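Local coordinates for protein beta-galactosidase (Streptococcus pneumoniae, PDB 4CUA) that hydrolyses beta-galactosides and carries, as the part described here, a calcium-containing carbohydrate-binding module that probably recognises sugars, at residues A[97-102]-A[151-156]. Numbering follows the deposited sequence.
Sequences IEYYVG and DKVETY
Tyr99 and Val153 meet in a partly buried CH-pi contact near the margin of the galactose-binding-like beta fold, where two strands that are not hydrogen-bonded to each other, 94-100 and 145-155, converge. The short segments 97-100 and 151-155 run at 43° to one another and approach to 7.1 Å between axes, too far for a backbone ladder, so side chains and water join them. CG1 of Val153 stands 3.5 Å from the centroid of the Tyr99 ring, only 9° off its normal, while CG2 of the same valine reaches toward the root of the ring, 3.8 Å from CG of Tyr99. The first torsion of Tyr99 (69°), placing CG between the backbone N and the carbonyl carbon, turns one ring face toward the methyl.

Beside this apolar pair lies a polar one. Thr155, with OG1 anti to its backbone N, puts the hydroxyl 2.8 Å from O of Tyr100; this hydroxyl has both O of Tyr100 and O of Ala157 within reach of its single proton. Two waters bind the Tyr100 carbonyl as well. One donates to O of Tyr100 and accepts from N of Tyr156 (2.9 Å), and the other donates both to O of Tyr100 and to O of Glu154 (2.8 Å from the latter). Together they bridge the strand ends where direct pairing is absent. Farther out, the Tyr156 ring turns an edge toward CD2 of Tyr100, whose hydroxyl bonds to Thr104 O.

Strand 94-100 is paired with strands 128-130 and 157-163, and strand 145-155 with 70-83. Ala157 bonds the backbone of Tyr100, and the contact lies where the chain leaves strand 145-155 and, through Tyr156, enters strand 157-163, the backbone partner of strand 94-100.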
ATOM      1  N   ILE A  97       5.618  -6.397  -5.507  1.00 12.33           N
ATOM      2  CA  ILE A  97       4.370  -5.747  -5.878  1.00 11.82           C
ATOM      3  C   ILE A  97       3.442  -6.741  -6.570  1.00 12.30           C
ATOM      4  O   ILE A  97       3.864  -7.464  -7.518  1.00 11.86           O
ATOM      5  CB  ILE A  97       4.615  -4.506  -6.783  1.00 11.75           C
ATOM      6  CG1 ILE A  97       5.481  -3.489  -6.059  1.00 12.32           C
ATOM      7  CG2 ILE A  97       3.315  -3.893  -7.249  1.00 11.32           C
ATOM      8  CD1 ILE A  97       6.022  -2.365  -6.895  1.00 13.07           C
ATOM      9  N   GLU A  98       2.204  -6.807  -6.116  0.50 12.02           N
ATOM     10  CA  GLU A  98       1.248  -7.855  -6.474  0.50 12.45           C
ATOM     11  C   GLU A  98      -0.085  -7.279  -6.815  0.50 12.84           C
ATOM     12  O   GLU A  98      -0.424  -6.206  -6.311  0.50 13.19           O
ATOM     13  CB  GLU A  98       1.103  -8.821  -5.268  0.50 12.67           C
ATOM     14  CG  GLU A  98       2.381  -9.579  -5.022  0.50 12.91           C
ATOM     15  CD  GLU A  98       2.412 -10.370  -3.717  0.50 12.61           C
ATOM     16  OE1 GLU A  98       1.976  -9.884  -2.648  0.50 13.99           O
ATOM     17  OE2 GLU A  98       2.910 -11.501  -3.773  0.50 12.51           O
ATOM     18  N   TYR A  99      -0.882  -7.995  -7.614  1.00 12.43           N
ATOM     19  CA  TYR A  99      -2.205  -7.609  -7.958  1.00 12.35           C
ATOM     20  C   TYR A  99      -3.211  -8.705  -7.735  1.00 12.13           C
ATOM     21  O   TYR A  99      -2.840  -9.917  -7.818  1.00 12.85           O
ATOM     22  CB  TYR A  99      -2.294  -7.083  -9.433  1.00 12.80           C
ATOM     23  CG  TYR A  99      -2.104  -8.108 -10.518  1.00 13.20           C
ATOM     24  CD1 TYR A  99      -0.835  -8.553 -10.867  1.00 12.78           C
ATOM     25  CD2 TYR A  99      -3.186  -8.595 -11.192  1.00 13.81           C
ATOM     26  CE1 TYR A  99      -0.640  -9.551 -11.876  1.00 13.47           C
ATOM     27  CE2 TYR A  99      -3.015  -9.528 -12.205  1.00 14.76           C
ATOM     28  CZ  TYR A  99      -1.742  -9.960 -12.526  1.00 14.33           C
ATOM     29  OH  TYR A  99      -1.557 -10.959 -13.511  1.00 18.31           O
ATOM     30  N   TYR A 100      -4.436  -8.324  -7.460  1.00 11.99           N
ATOM     31  CA  TYR A 100      -5.461  -9.232  -7.037  1.00 12.81           C
ATOM     32  C   TYR A 100      -6.058  -9.914  -8.286  1.00 15.07           C
ATOM     33  O   TYR A 100      -6.505  -9.262  -9.239  1.00 13.96           O
ATOM     34  CB  TYR A 100      -6.508  -8.525  -6.223  1.00 13.42           C
ATOM     35  CG  TYR A 100      -7.600  -9.412  -5.676  1.00 13.49           C
ATOM     36  CD1 TYR A 100      -7.409 -10.101  -4.498  1.00 13.35           C
ATOM     37  CD2 TYR A 100      -8.764  -9.664  -6.370  1.00 13.51           C
ATOM     38  CE1 TYR A 100      -8.371 -10.933  -4.000  1.00 13.79           C
ATOM     39  CE2 TYR A 100      -9.755 -10.480  -5.850  1.00 12.87           C
ATOM     40  CZ  TYR A 100      -9.530 -11.174  -4.674  1.00 13.58           C
ATOM     41  OH  TYR A 100     -10.530 -12.028  -4.174  1.00 15.40           O
ATOM     42  N   VAL A 101      -6.155 -11.247  -8.193  1.00 15.65           N
ATOM     43  CA  VAL A 101      -6.685 -12.099  -9.262  1.00 17.01           C
ATOM     44  C   VAL A 101      -7.743 -13.061  -8.775  1.00 18.77           C
ATOM     45  O   VAL A 101      -8.282 -13.883  -9.561  1.00 18.98           O
ATOM     46  CB  VAL A 101      -5.537 -12.919  -9.940  1.00 17.68           C
ATOM     47  CG1 VAL A 101      -4.506 -12.023 -10.553  1.00 18.99           C
ATOM     48  CG2 VAL A 101      -4.895 -13.899  -8.955  1.00 17.20           C
ATOM     49  N   GLY A 102      -8.157 -12.979  -7.519  1.00 17.57           N
ATOM     50  CA  GLY A 102      -9.193 -13.880  -7.027  1.00 19.59           C
ATOM     51  C   GLY A 102     -10.477 -13.762  -7.809  1.00 21.82           C
ATOM     52  O   GLY A 102     -10.883 -12.672  -8.218  1.00 19.76           O
ATOM     53  N   ASP A 151       3.740  -3.982 -16.250  1.00 14.27           N
ATOM     54  CA  ASP A 151       2.735  -4.241 -17.245  1.00 14.80           C
ATOM     55  C   ASP A 151       1.322  -3.966 -16.727  1.00 14.41           C
ATOM     56  O   ASP A 151       0.954  -4.363 -15.631  1.00 12.79           O
ATOM     57  CB  ASP A 151       2.820  -5.698 -17.714  1.00 15.94           C
ATOM     58  CG  ASP A 151       4.099  -6.024 -18.464  1.00 18.10           C
ATOM     59  OD1 ASP A 151       4.728  -5.145 -19.139  1.00 18.69           O
ATOM     60  OD2 ASP A 151       4.528  -7.201 -18.340  1.00 16.53           O
ATOM     61  N   LYS A 152       0.489  -3.312 -17.504  1.00 14.47           N
ATOM     62  CA  LYS A 152      -0.839  -3.052 -17.155  1.00 15.91           C
ATOM     63  C   LYS A 152      -1.662  -4.296 -16.785  1.00 17.25           C
ATOM     64  O   LYS A 152      -1.580  -5.324 -17.509  1.00 17.53           O
ATOM     65  CB  LYS A 152      -1.455  -2.325 -18.330  1.00 19.90           C
ATOM     66  CG  LYS A 152      -2.877  -1.961 -18.236  1.00 25.19           C
ATOM     67  CD  LYS A 152      -3.167  -1.182 -19.547  1.00 25.03           C
ATOM     68  CE  LYS A 152      -2.789  -1.950 -20.840  1.00 27.64           C
ATOM     69  NZ  LYS A 152      -2.991  -1.219 -22.158  1.00 26.28           N
ATOM     70  N   VAL A 153      -2.377  -4.237 -15.667  1.00 16.35           N
ATOM     71  CA  VAL A 153      -3.332  -5.242 -15.198  1.00 15.43           C
ATOM     72  C   VAL A 153      -4.668  -4.596 -14.852  1.00 16.64           C
ATOM     73  O   VAL A 153      -4.724  -3.434 -14.385  1.00 17.18           O
ATOM     74  CB  VAL A 153      -2.796  -6.020 -13.960  1.00 16.05           C
ATOM     75  CG1 VAL A 153      -1.609  -6.851 -14.305  1.00 17.23           C
ATOM     76  CG2 VAL A 153      -2.427  -5.103 -12.811  1.00 17.22           C
ATOM     77  N   GLU A 154      -5.746  -5.326 -15.050  0.54 15.79           N
ATOM     78  CA  GLU A 154      -7.073  -4.923 -14.642  0.54 17.09           C
ATOM     79  C   GLU A 154      -7.436  -5.652 -13.347  0.54 15.89           C
ATOM     80  O   GLU A 154      -7.595  -6.878 -13.291  0.54 16.78           O
ATOM     81  CB  GLU A 154      -8.086  -5.255 -15.724  0.54 19.12           C
ATOM     82  CG  GLU A 154      -9.444  -4.646 -15.500  0.54 22.64           C
ATOM     83  CD  GLU A 154     -10.367  -4.813 -16.693  0.54 26.36           C
ATOM     84  OE1 GLU A 154      -9.900  -5.339 -17.742  0.54 30.73           O
ATOM     85  OE2 GLU A 154     -11.547  -4.420 -16.578  0.54 30.15           O
ATOM     86  N   THR A 155      -7.545  -4.891 -12.273  1.00 14.31           N
ATOM     87  CA  THR A 155      -7.582  -5.510 -10.945  1.00 13.64           C
ATOM     88  C   THR A 155      -8.394  -4.647  -9.980  1.00 13.67           C
ATOM     89  O   THR A 155      -8.470  -3.408 -10.120  1.00 12.84           O
ATOM     90  CB  THR A 155      -6.165  -5.737 -10.416  1.00 13.16           C
ATOM     91  OG1 THR A 155      -6.248  -6.489  -9.189  1.00 12.30           O
ATOM     92  CG2 THR A 155      -5.480  -4.440 -10.163  1.00 13.07           C
ATOM     93  N   TYR A 156      -8.963  -5.317  -8.967  1.00 12.20           N
ATOM     94  CA  TYR A 156      -9.606  -4.618  -7.838  1.00 12.14           C
ATOM     95  C   TYR A 156      -8.584  -4.025  -6.861  1.00 11.39           C
ATOM     96  O   TYR A 156      -8.954  -3.114  -6.110  1.00 11.16           O
ATOM     97  CB  TYR A 156     -10.513  -5.555  -7.059  1.00 12.60           C
ATOM     98  CG  TYR A 156     -11.759  -5.910  -7.792  1.00 14.45           C
ATOM     99  CD1 TYR A 156     -12.761  -4.979  -7.963  1.00 15.96           C
ATOM    100  CD2 TYR A 156     -12.026  -7.227  -8.184  1.00 16.25           C
ATOM    101  CE1 TYR A 156     -13.961  -5.296  -8.592  1.00 18.44           C
ATOM    102  CE2 TYR A 156     -13.226  -7.528  -8.798  1.00 19.15           C
ATOM    103  CZ  TYR A 156     -14.162  -6.560  -9.023  1.00 19.00           C
ATOM    104  OH  TYR A 156     -15.379  -6.929  -9.623  1.00 22.44           O
TER
HETATM  105  O   HOH W   1      -9.122  -8.205  -9.530  1.00 14.83           O
HETATM  106  O   HOH W   2      -6.690  -9.306 -12.183  1.00 24.29           O